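Local coordinates for protein aminoglycoside 6-adenylyltransferase (Bacillus subtilis, PDB 2PBE) that confers streptomycin resistance by adenylylating the O-6 hydroxyl of streptomycin or streptidine with ATP, and can also use GTP on streptomycin, at residues A[5-13]-A[43-51]; A[189-200]-A[225-233]. All blocks are in the same frame, centred on the assembly; numbering follows the deposited sequence.

Interaction 1: A[5-13]-A[43-51]; sequences SEQEMMDIF and QDYDISYFV
Tyr45 slides its ring against the first turn of helix 6-19, with Met9 CB over one face at 4.0 Å from the ring centroid, a CH-pi contact. The helix packs on strand 45-51 of the mixed sheet in the nucleotidyltransferase fold, the two running nearly parallel. Because CG of Met9 stands beside its own backbone N (chi1 -71°), the chain passes across the ring, bringing CG 3.6 Å from Tyr45 CE2. Met10, a selenomethionine like Met9, brings SE obliquely to the same ring in a Met-aromatic contact, and Met10 CE lies near Ile47 CD1. One turn on from Met9, Phe13 turns an edge to the Tyr45 face in an offset edge-to-face pair, planes at 73°; its CE2 lies near Tyr45 CB, while CD2 packs 3.6 Å from Ile47 CG1. Leu102 of strand 101-108 touches both Phe13 and Ile47. At the N-terminal end of the helix Ser5 and Glu8 form a capping box, with Glu8 N bonded almost straight to Ser5 OG. The hydrogen bond between the two segments comes from the Tyr49 hydroxyl: OH gives its proton to Phe13 O at 2.8 Å, tilted 17° from the carbonyl plane.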
loop_
_atom_site.group_PDB
_atom_site.type_symbol
_atom_site.label_atom_id
_atom_site.label_comp_id
_atom_site.label_asym_id
_atom_site.label_seq_id
_atom_site.Cartn_x
_atom_site.Cartn_y
_atom_site.Cartn_z
ATOM N N SER A 5 -15.732 1.036 9.971
ATOM C CA SER A 5 -15.254 -0.254 9.481
ATOM C C SER A 5 -13.750 -0.424 9.704
ATOM O O SER A 5 -13.036 0.544 9.984
ATOM C CB SER A 5 -15.539 -0.386 7.982
ATOM O OG SER A 5 -14.736 0.506 7.226
ATOM N N GLU A 6 -13.277 -1.657 9.563
ATOM C CA GLU A 6 -11.864 -1.960 9.730
ATOM C C GLU A 6 -11.080 -1.223 8.655
ATOM O O GLU A 6 -9.893 -0.982 8.791
ATOM C CB GLU A 6 -11.624 -3.475 9.652
ATOM C CG GLU A 6 -12.317 -4.194 8.495
ATOM C CD GLU A 6 -13.792 -4.573 8.773
ATOM O OE1 GLU A 6 -14.700 -3.721 8.570
ATOM O OE2 GLU A 6 -14.029 -5.733 9.210
ATOM N N GLN A 7 -11.777 -0.853 7.594
ATOM C CA GLN A 7 -11.165 -0.114 6.508
ATOM C C GLN A 7 -10.952 1.329 6.967
ATOM O O GLN A 7 -9.833 1.827 6.938
ATOM C CB GLN A 7 -12.082 -0.150 5.283
ATOM C CG GLN A 7 -11.565 0.620 4.084
ATOM C CD GLN A 7 -10.116 0.286 3.754
ATOM O OE1 GLN A 7 -9.723 -0.886 3.766
ATOM N NE2 GLN A 7 -9.320 1.311 3.451
ATOM N N GLU A 8 -12.028 1.975 7.407
ATOM C CA GLU A 8 -11.976 3.357 7.861
ATOM C C GLU A 8 -10.983 3.575 8.996
ATOM O O GLU A 8 -10.282 4.591 9.026
ATOM C CB GLU A 8 -13.365 3.814 8.307
ATOM C CG GLU A 8 -14.449 3.671 7.236
ATOM C CD GLU A 8 -15.820 4.156 7.699
ATOM O OE1 GLU A 8 -16.438 3.502 8.572
ATOM O OE2 GLU A 8 -16.277 5.199 7.182
HETATM N N MSE A 9 -10.926 2.616 9.920
HETATM C CA MSE A 9 -10.030 2.722 11.058
HETATM C C MSE A 9 -8.584 2.705 10.615
HETATM O O MSE A 9 -7.795 3.553 11.027
HETATM C CB MSE A 9 -10.276 1.575 12.049
HETATM C CG MSE A 9 -11.590 1.677 12.824
HETATM SE SE MSE A 9 -11.855 3.381 13.755
HETATM C CE MSE A 9 -10.537 3.182 15.142
HETATM N N MSE A 10 -8.247 1.729 9.789
HETATM C CA MSE A 10 -6.890 1.603 9.293
HETATM C C MSE A 10 -6.471 2.828 8.522
HETATM O O MSE A 10 -5.318 3.251 8.612
HETATM C CB MSE A 10 -6.733 0.382 8.396
HETATM C CG MSE A 10 -6.777 -0.943 9.135
HETATM SE SE MSE A 10 -5.630 -0.996 10.718
HETATM C CE MSE A 10 -4.022 -0.187 10.003
ATOM N N ASP A 11 -7.402 3.385 7.751
ATOM C CA ASP A 11 -7.109 4.582 6.973
ATOM C C ASP A 11 -6.625 5.669 7.924
ATOM O O ASP A 11 -5.563 6.247 7.725
ATOM C CB ASP A 11 -8.359 5.091 6.231
ATOM C CG ASP A 11 -8.773 4.190 5.078
ATOM O OD1 ASP A 11 -7.873 3.711 4.343
ATOM O OD2 ASP A 11 -9.995 3.974 4.899
ATOM N N ILE A 12 -7.401 5.933 8.964
ATOM C CA ILE A 12 -7.057 6.955 9.932
ATOM C C ILE A 12 -5.643 6.784 10.492
ATOM O O ILE A 12 -4.854 7.724 10.484
ATOM C CB ILE A 12 -8.096 6.940 11.069
ATOM C CG1 ILE A 12 -9.474 7.252 10.484
ATOM C CG2 ILE A 12 -7.738 7.948 12.132
ATOM C CD1 ILE A 12 -10.622 7.108 11.450
ATOM N N PHE A 13 -5.320 5.591 10.967
ATOM C CA PHE A 13 -4.007 5.360 11.541
ATOM C C PHE A 13 -2.875 5.509 10.531
ATOM O O PHE A 13 -1.830 6.093 10.830
ATOM C CB PHE A 13 -3.925 3.964 12.156
ATOM C CG PHE A 13 -5.002 3.654 13.161
ATOM C CD1 PHE A 13 -5.566 4.660 13.976
ATOM C CD2 PHE A 13 -5.421 2.319 13.341
ATOM C CE1 PHE A 13 -6.543 4.335 14.962
ATOM C CE2 PHE A 13 -6.392 1.968 14.318
ATOM C CZ PHE A 13 -6.956 2.977 15.132
ATOM N N GLN A 43 -11.866 -7.493 17.101
ATOM C CA GLN A 43 -11.680 -6.427 16.135
ATOM C C GLN A 43 -10.718 -5.318 16.594
ATOM O O GLN A 43 -10.349 -4.453 15.779
ATOM C CB GLN A 43 -13.073 -5.885 15.694
ATOM C CG GLN A 43 -13.514 -4.489 16.296
ATOM C CD GLN A 43 -13.687 -4.541 17.842
ATOM O OE1 GLN A 43 -14.487 -5.338 18.319
ATOM N NE2 GLN A 43 -12.940 -3.701 18.611
ATOM N N ASP A 44 -10.275 -5.402 17.857
ATOM C CA ASP A 44 -9.345 -4.459 18.458
ATOM C C ASP A 44 -8.147 -4.176 17.558
ATOM O O ASP A 44 -7.650 -5.061 16.867
ATOM C CB ASP A 44 -8.804 -5.000 19.785
ATOM C CG ASP A 44 -9.893 -5.300 20.799
ATOM O OD1 ASP A 44 -10.833 -4.486 20.936
ATOM O OD2 ASP A 44 -9.801 -6.359 21.465
ATOM N N TYR A 45 -7.669 -2.942 17.596
ATOM C CA TYR A 45 -6.529 -2.546 16.787
ATOM C C TYR A 45 -5.247 -2.411 17.583
ATOM O O TYR A 45 -5.191 -1.764 18.629
ATOM C CB TYR A 45 -6.845 -1.247 16.073
ATOM C CG TYR A 45 -8.038 -1.399 15.162
ATOM C CD1 TYR A 45 -7.896 -2.003 13.888
ATOM C CD2 TYR A 45 -9.336 -0.996 15.582
ATOM C CE1 TYR A 45 -9.028 -2.203 13.034
ATOM C CE2 TYR A 45 -10.485 -1.193 14.743
ATOM C CZ TYR A 45 -10.317 -1.799 13.466
ATOM O OH TYR A 45 -11.408 -2.023 12.644
ATOM N N ASP A 46 -4.218 -3.075 17.077
ATOM C CA ASP A 46 -2.891 -3.058 17.690
ATOM C C ASP A 46 -1.909 -2.371 16.782
ATOM O O ASP A 46 -1.427 -2.954 15.829
ATOM C CB ASP A 46 -2.402 -4.473 17.942
ATOM C CG ASP A 46 -2.533 -4.885 19.396
ATOM O OD1 ASP A 46 -1.653 -4.483 20.192
ATOM O OD2 ASP A 46 -3.518 -5.598 19.742
ATOM N N ILE A 47 -1.644 -1.111 17.074
ATOM C CA ILE A 47 -0.760 -0.305 16.264
ATOM C C ILE A 47 0.466 0.155 17.024
ATOM O O ILE A 47 0.404 0.391 18.224
ATOM C CB ILE A 47 -1.506 0.939 15.772
ATOM C CG1 ILE A 47 -2.860 0.527 15.180
ATOM C CG2 ILE A 47 -0.666 1.696 14.751
ATOM C CD1 ILE A 47 -2.783 -0.389 13.955
ATOM N N SER A 48 1.583 0.281 16.316
ATOM C CA SER A 48 2.829 0.753 16.911
ATOM C C SER A 48 3.462 1.773 15.976
ATOM O O SER A 48 3.684 1.488 14.794
ATOM C CB SER A 48 3.830 -0.394 17.102
ATOM O OG SER A 48 3.404 -1.321 18.072
ATOM N N TYR A 49 3.747 2.957 16.507
ATOM C CA TYR A 49 4.398 4.014 15.738
ATOM C C TYR A 49 5.815 4.189 16.256
ATOM O O TYR A 49 6.015 4.476 17.438
ATOM C CB TYR A 49 3.692 5.364 15.914
ATOM C CG TYR A 49 2.293 5.510 15.348
ATOM C CD1 TYR A 49 1.926 4.893 14.122
ATOM C CD2 TYR A 49 1.360 6.378 15.976
ATOM C CE1 TYR A 49 0.655 5.150 13.528
ATOM C CE2 TYR A 49 0.092 6.642 15.396
ATOM C CZ TYR A 49 -0.255 6.030 14.169
ATOM O OH TYR A 49 -1.484 6.310 13.587
ATOM N N PHE A 50 6.805 4.007 15.384
ATOM C CA PHE A 50 8.196 4.194 15.797
ATOM C C PHE A 50 8.445 5.646 15.480
ATOM O O PHE A 50 8.355 6.051 14.318
ATOM C CB PHE A 50 9.120 3.276 15.013
ATOM C CG PHE A 50 9.023 1.856 15.429
ATOM C CD1 PHE A 50 9.974 1.303 16.292
ATOM C CD2 PHE A 50 7.932 1.071 15.025
ATOM C CE1 PHE A 50 9.841 -0.029 16.768
ATOM C CE2 PHE A 50 7.775 -0.266 15.491
ATOM C CZ PHE A 50 8.738 -0.814 16.369
ATOM N N VAL A 51 8.751 6.421 16.509
ATOM C CA VAL A 51 8.928 7.848 16.351
ATOM C C VAL A 51 10.306 8.386 16.710
ATOM O O VAL A 51 11.122 7.701 17.311
ATOM C CB VAL A 51 7.863 8.592 17.186
ATOM C CG1 VAL A 51 6.501 8.005 16.906
ATOM C CG2 VAL A 51 8.173 8.475 18.676
#

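Interaction 2: A[189-200]-A[225-233]; sequences RPNLLRMMAWHI and EWEELMSTY
Arg189 sends a long side chain from helix 177-204 to the turn at the C-terminal end of helix 223-230. CB points at the opposing segment, and with CG anti to the backbone N (chi1 -170°) the chain runs outward past Leu229, whose CD1 lies 4.0 Å from Arg189 CG. Arg189 CD comes 3.3 Å from Tyr233 OH. A bend at chi3 then lays the guanidinium flat on the Tyr233 ring, CZ 3.7 Å from the ring centroid and the planes 16° apart, a stacked cation-pi pair. NE donates to Thr232 OG1 at 2.8 Å, and NH2 reaches Thr232 O at 2.9 Å, that oxygen lying in the guanidinium plane. This side-on grip on two atoms of one residue, together with the stack, fixes the rotation of the group. Thr232 OG1 is itself held, donating in the carbonyl plane to Leu229 O, which also accepts from Thr232 N.

Farther along, the apolar side chains of Leu193 and Leu229 cross at about a right angle, CD2 to CD2. Met196, a selenomethionine, places CE 3.5 Å from Glu225 O, and Ile200 CD1 sits against the Glu225 carboxylate, whose OE1 accepts from Ser222 N. Glu228 turns to Tyr255 and Lys254 of helix 238-263. The whole is an antiparallel helix pair at 166° in the helical part of the enzyme, closed at one end by an arginine clamped on a type I beta turn from Met230 to Tyr233.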
loop_
_atom_site.group_PDB
_atom_site.type_symbol
_atom_site.label_atom_id
_atom_site.label_comp_id
_atom_site.label_asym_id
_atom_site.label_seq_id
_atom_site.Cartn_x
_atom_site.Cartn_y
_atom_site.Cartn_z
ATOM N N ARG A 189 -4.130 -5.745 -13.792
ATOM C CA ARG A 189 -4.341 -4.514 -13.032
ATOM C C ARG A 189 -3.516 -4.490 -11.743
ATOM O O ARG A 189 -2.974 -3.446 -11.380
ATOM C CB ARG A 189 -5.820 -4.308 -12.699
ATOM C CG ARG A 189 -6.100 -2.934 -12.118
ATOM C CD ARG A 189 -7.561 -2.743 -11.716
ATOM N NE ARG A 189 -8.482 -2.727 -12.849
ATOM C CZ ARG A 189 -9.362 -3.691 -13.111
ATOM N NH1 ARG A 189 -9.441 -4.759 -12.317
ATOM N NH2 ARG A 189 -10.169 -3.580 -14.156
ATOM N N PRO A 190 -3.417 -5.625 -11.026
ATOM C CA PRO A 190 -2.608 -5.563 -9.803
ATOM C C PRO A 190 -1.142 -5.203 -10.060
ATOM O O PRO A 190 -0.482 -4.619 -9.194
ATOM C CB PRO A 190 -2.791 -6.956 -9.194
ATOM C CG PRO A 190 -4.211 -7.275 -9.567
ATOM C CD PRO A 190 -4.270 -6.835 -11.017
ATOM N N ASN A 191 -0.626 -5.535 -11.238
ATOM C CA ASN A 191 0.768 -5.187 -11.525
ATOM C C ASN A 191 0.866 -3.714 -11.925
ATOM O O ASN A 191 1.855 -3.059 -11.647
ATOM C CB ASN A 191 1.370 -6.098 -12.598
ATOM C CG ASN A 191 1.938 -7.385 -12.006
ATOM O OD1 ASN A 191 1.260 -8.406 -11.924
ATOM N ND2 ASN A 191 3.186 -7.329 -11.568
ATOM N N LEU A 192 -0.176 -3.189 -12.557
ATOM C CA LEU A 192 -0.201 -1.783 -12.919
ATOM C C LEU A 192 -0.109 -1.005 -11.595
ATOM O O LEU A 192 0.623 -0.016 -11.483
ATOM C CB LEU A 192 -1.510 -1.449 -13.637
ATOM C CG LEU A 192 -1.918 0.027 -13.680
ATOM C CD1 LEU A 192 -0.832 0.862 -14.384
ATOM C CD2 LEU A 192 -3.254 0.161 -14.412
ATOM N N LEU A 193 -0.839 -1.490 -10.592
ATOM C CA LEU A 193 -0.846 -0.879 -9.273
ATOM C C LEU A 193 0.520 -0.895 -8.606
ATOM O O LEU A 193 0.908 0.076 -7.956
ATOM C CB LEU A 193 -1.838 -1.597 -8.378
ATOM C CG LEU A 193 -3.295 -1.169 -8.351
ATOM C CD1 LEU A 193 -3.982 -1.966 -7.268
ATOM C CD2 LEU A 193 -3.408 0.318 -8.048
ATOM N N ARG A 194 1.237 -2.010 -8.740
ATOM C CA ARG A 194 2.570 -2.132 -8.158
ATOM C C ARG A 194 3.453 -1.119 -8.832
ATOM O O ARG A 194 4.230 -0.440 -8.176
ATOM C CB ARG A 194 3.154 -3.525 -8.400
ATOM C CG ARG A 194 4.521 -3.739 -7.776
ATOM C CD ARG A 194 5.017 -5.140 -8.039
ATOM N NE ARG A 194 4.083 -6.165 -7.564
ATOM C CZ ARG A 194 4.027 -6.580 -6.304
ATOM N NH1 ARG A 194 4.854 -6.071 -5.377
ATOM N NH2 ARG A 194 3.134 -7.503 -5.976
HETATM N N MSE A 195 3.332 -1.032 -10.152
HETATM C CA MSE A 195 4.117 -0.080 -10.938
HETATM C C MSE A 195 3.831 1.344 -10.463
HETATM O O MSE A 195 4.743 2.173 -10.357
HETATM C CB MSE A 195 3.767 -0.210 -12.431
HETATM C CG MSE A 195 4.721 0.539 -13.356
HETATM SE SE MSE A 195 6.612 0.147 -13.011
HETATM C CE MSE A 195 6.753 -1.630 -13.852
HETATM N N MSE A 196 2.562 1.625 -10.182
HETATM C CA MSE A 196 2.184 2.944 -9.720
HETATM C C MSE A 196 2.706 3.166 -8.302
HETATM O O MSE A 196 3.139 4.265 -7.953
HETATM C CB MSE A 196 0.665 3.089 -9.761
HETATM C CG MSE A 196 0.110 3.096 -11.175
HETATM SE SE MSE A 196 -1.844 3.114 -11.330
HETATM C CE MSE A 196 -2.231 5.013 -11.283
ATOM N N ALA A 197 2.680 2.114 -7.493
ATOM C CA ALA A 197 3.165 2.214 -6.126
ATOM C C ALA A 197 4.667 2.467 -6.138
ATOM O O ALA A 197 5.169 3.271 -5.346
ATOM C CB ALA A 197 2.846 0.943 -5.357
ATOM N N TRP A 198 5.372 1.795 -7.048
ATOM C CA TRP A 198 6.823 1.963 -7.153
ATOM C C TRP A 198 7.148 3.398 -7.559
ATOM O O TRP A 198 8.196 3.948 -7.200
ATOM C CB TRP A 198 7.418 1.004 -8.183
ATOM C CG TRP A 198 7.616 -0.440 -7.715
ATOM C CD1 TRP A 198 7.611 -0.891 -6.421
ATOM C CD2 TRP A 198 7.950 -1.574 -8.528
ATOM N NE1 TRP A 198 7.925 -2.227 -6.373
ATOM C CE2 TRP A 198 8.142 -2.680 -7.645
ATOM C CE3 TRP A 198 8.115 -1.773 -9.922
ATOM C CZ2 TRP A 198 8.493 -3.982 -8.106
ATOM C CZ3 TRP A 198 8.471 -3.069 -10.394
ATOM C CH2 TRP A 198 8.653 -4.158 -9.472
ATOM N N HIS A 199 6.248 4.000 -8.328
ATOM C CA HIS A 199 6.439 5.378 -8.744
ATOM C C HIS A 199 6.289 6.289 -7.512
ATOM O O HIS A 199 7.095 7.184 -7.298
ATOM C CB HIS A 199 5.399 5.744 -9.804
ATOM C CG HIS A 199 5.484 7.162 -10.266
ATOM N ND1 HIS A 199 6.612 7.680 -10.859
ATOM C CD2 HIS A 199 4.587 8.176 -10.195
ATOM C CE1 HIS A 199 6.410 8.959 -11.132
ATOM N NE2 HIS A 199 5.191 9.283 -10.737
ATOM N N ILE A 200 5.257 6.041 -6.707
ATOM C CA ILE A 200 4.984 6.850 -5.511
ATOM C C ILE A 200 6.195 6.684 -4.580
ATOM O O ILE A 200 6.715 7.649 -3.991
ATOM C CB ILE A 200 3.656 6.371 -4.802
ATOM C CG1 ILE A 200 2.419 6.604 -5.691
ATOM C CG2 ILE A 200 3.482 7.105 -3.497
ATOM C CD1 ILE A 200 2.183 8.086 -6.125
ATOM N N GLU A 225 -4.567 10.071 -9.977
ATOM C CA GLU A 225 -4.111 8.696 -10.103
ATOM C C GLU A 225 -5.201 7.698 -9.769
ATOM O O GLU A 225 -5.221 6.602 -10.319
ATOM C CB GLU A 225 -2.890 8.467 -9.213
ATOM C CG GLU A 225 -1.775 9.495 -9.459
ATOM C CD GLU A 225 -0.625 9.402 -8.463
ATOM O OE1 GLU A 225 -0.873 9.340 -7.239
ATOM O OE2 GLU A 225 0.542 9.416 -8.904
ATOM N N TRP A 226 -6.111 8.067 -8.870
ATOM C CA TRP A 226 -7.192 7.150 -8.520
ATOM C C TRP A 226 -8.238 7.154 -9.612
ATOM O O TRP A 226 -8.930 6.164 -9.831
ATOM C CB TRP A 226 -7.860 7.533 -7.202
ATOM C CG TRP A 226 -8.559 6.364 -6.564
ATOM C CD1 TRP A 226 -7.974 5.191 -6.109
ATOM C CD2 TRP A 226 -9.953 6.254 -6.266
ATOM N NE1 TRP A 226 -8.920 4.368 -5.537
ATOM C CE2 TRP A 226 -10.143 4.982 -5.615
ATOM C CE3 TRP A 226 -11.069 7.095 -6.473
ATOM C CZ2 TRP A 226 -11.413 4.537 -5.167
ATOM C CZ3 TRP A 226 -12.356 6.648 -6.019
ATOM C CH2 TRP A 226 -12.504 5.374 -5.372
ATOM N N GLU A 227 -8.378 8.286 -10.278
ATOM C CA GLU A 227 -9.339 8.370 -11.353
ATOM C C GLU A 227 -8.830 7.547 -12.528
ATOM O O GLU A 227 -9.615 6.929 -13.244
ATOM C CB GLU A 227 -9.550 9.819 -11.779
ATOM C CG GLU A 227 -10.546 10.553 -10.897
ATOM C CD GLU A 227 -10.884 11.921 -11.434
ATOM O OE1 GLU A 227 -10.756 12.125 -12.665
ATOM O OE2 GLU A 227 -11.288 12.783 -10.621
ATOM N N GLU A 228 -7.511 7.553 -12.733
ATOM C CA GLU A 228 -6.923 6.794 -13.824
ATOM C C GLU A 228 -7.124 5.320 -13.538
ATOM O O GLU A 228 -7.473 4.543 -14.423
ATOM C CB GLU A 228 -5.425 7.071 -13.954
ATOM C CG GLU A 228 -5.053 8.503 -14.212
ATOM C CD GLU A 228 -3.546 8.706 -14.192
ATOM O OE1 GLU A 228 -2.884 8.061 -13.347
ATOM O OE2 GLU A 228 -3.027 9.515 -15.006
ATOM N N LEU A 229 -6.912 4.929 -12.288
ATOM C CA LEU A 229 -7.081 3.536 -11.931
ATOM C C LEU A 229 -8.554 3.193 -12.040
ATOM O O LEU A 229 -8.910 2.106 -12.480
ATOM C CB LEU A 229 -6.590 3.274 -10.516
ATOM C CG LEU A 229 -6.788 1.821 -10.106
ATOM C CD1 LEU A 229 -5.922 0.871 -10.951
ATOM C CD2 LEU A 229 -6.448 1.692 -8.649
HETATM N N MSE A 230 -9.404 4.132 -11.647
HETATM C CA MSE A 230 -10.838 3.904 -11.732
HETATM C C MSE A 230 -11.227 3.691 -13.186
HETATM O O MSE A 230 -12.085 2.865 -13.493
HETATM C CB MSE A 230 -11.645 5.085 -11.160
HETATM C CG MSE A 230 -11.794 5.079 -9.634
HETATM SE SE MSE A 230 -12.258 3.326 -8.855
HETATM C CE MSE A 230 -10.501 2.741 -8.256
ATOM N N SER A 231 -10.584 4.418 -14.095
ATOM C CA SER A 231 -10.914 4.299 -15.506
ATOM C C SER A 231 -10.544 2.952 -16.094
ATOM O O SER A 231 -10.897 2.671 -17.236
ATOM C CB SER A 231 -10.270 5.424 -16.323
ATOM O OG SER A 231 -8.869 5.308 -16.354
ATOM N N THR A 232 -9.842 2.120 -15.327
ATOM C CA THR A 232 -9.485 0.797 -15.836
ATOM C C THR A 232 -10.628 -0.159 -15.573
ATOM O O THR A 232 -10.551 -1.337 -15.900
ATOM C CB THR A 232 -8.257 0.222 -15.162
ATOM O OG1 THR A 232 -8.586 -0.143 -13.817
ATOM C CG2 THR A 232 -7.134 1.235 -15.177
ATOM N N TYR A 233 -11.677 0.337 -14.940
ATOM C CA TYR A 233 -12.843 -0.481 -14.658
ATOM C C TYR A 233 -13.895 -0.042 -15.646
ATOM O O TYR A 233 -14.068 1.147 -15.853
ATOM C CB TYR A 233 -13.311 -0.208 -13.235
ATOM C CG TYR A 233 -12.415 -0.828 -12.200
ATOM C CD1 TYR A 233 -12.556 -2.187 -11.861
ATOM C CD2 TYR A 233 -11.404 -0.070 -11.553
ATOM C CE1 TYR A 233 -11.715 -2.798 -10.893
ATOM C CE2 TYR A 233 -10.545 -0.671 -10.576
ATOM C CZ TYR A 233 -10.710 -2.044 -10.256
ATOM O OH TYR A 233 -9.878 -2.676 -9.349
#

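From the N terminus, helix 6-19 leads into strand 23-28, and the chain returns along strand 45-51 so that interaction 1 closes a loop of about thirty residues within the sheet-bearing part. After further strands of the sheet and helix 151-173, helix 177-204 opens interaction 2, which closes when helix 223-230 comes back beside it, joining these two helices in the helical part; strand 207-209 lies inside that second loop. Interactions 1 and 2 follow in series, neither nesting nor crossing. The centres of interactions 1 and 2 are about 24 Å apart, on opposite sides of the chain's centre. A bridge does exist: Asp11, on the helix of interaction 1, forms a salt bridge with Arg219, inside the second loop.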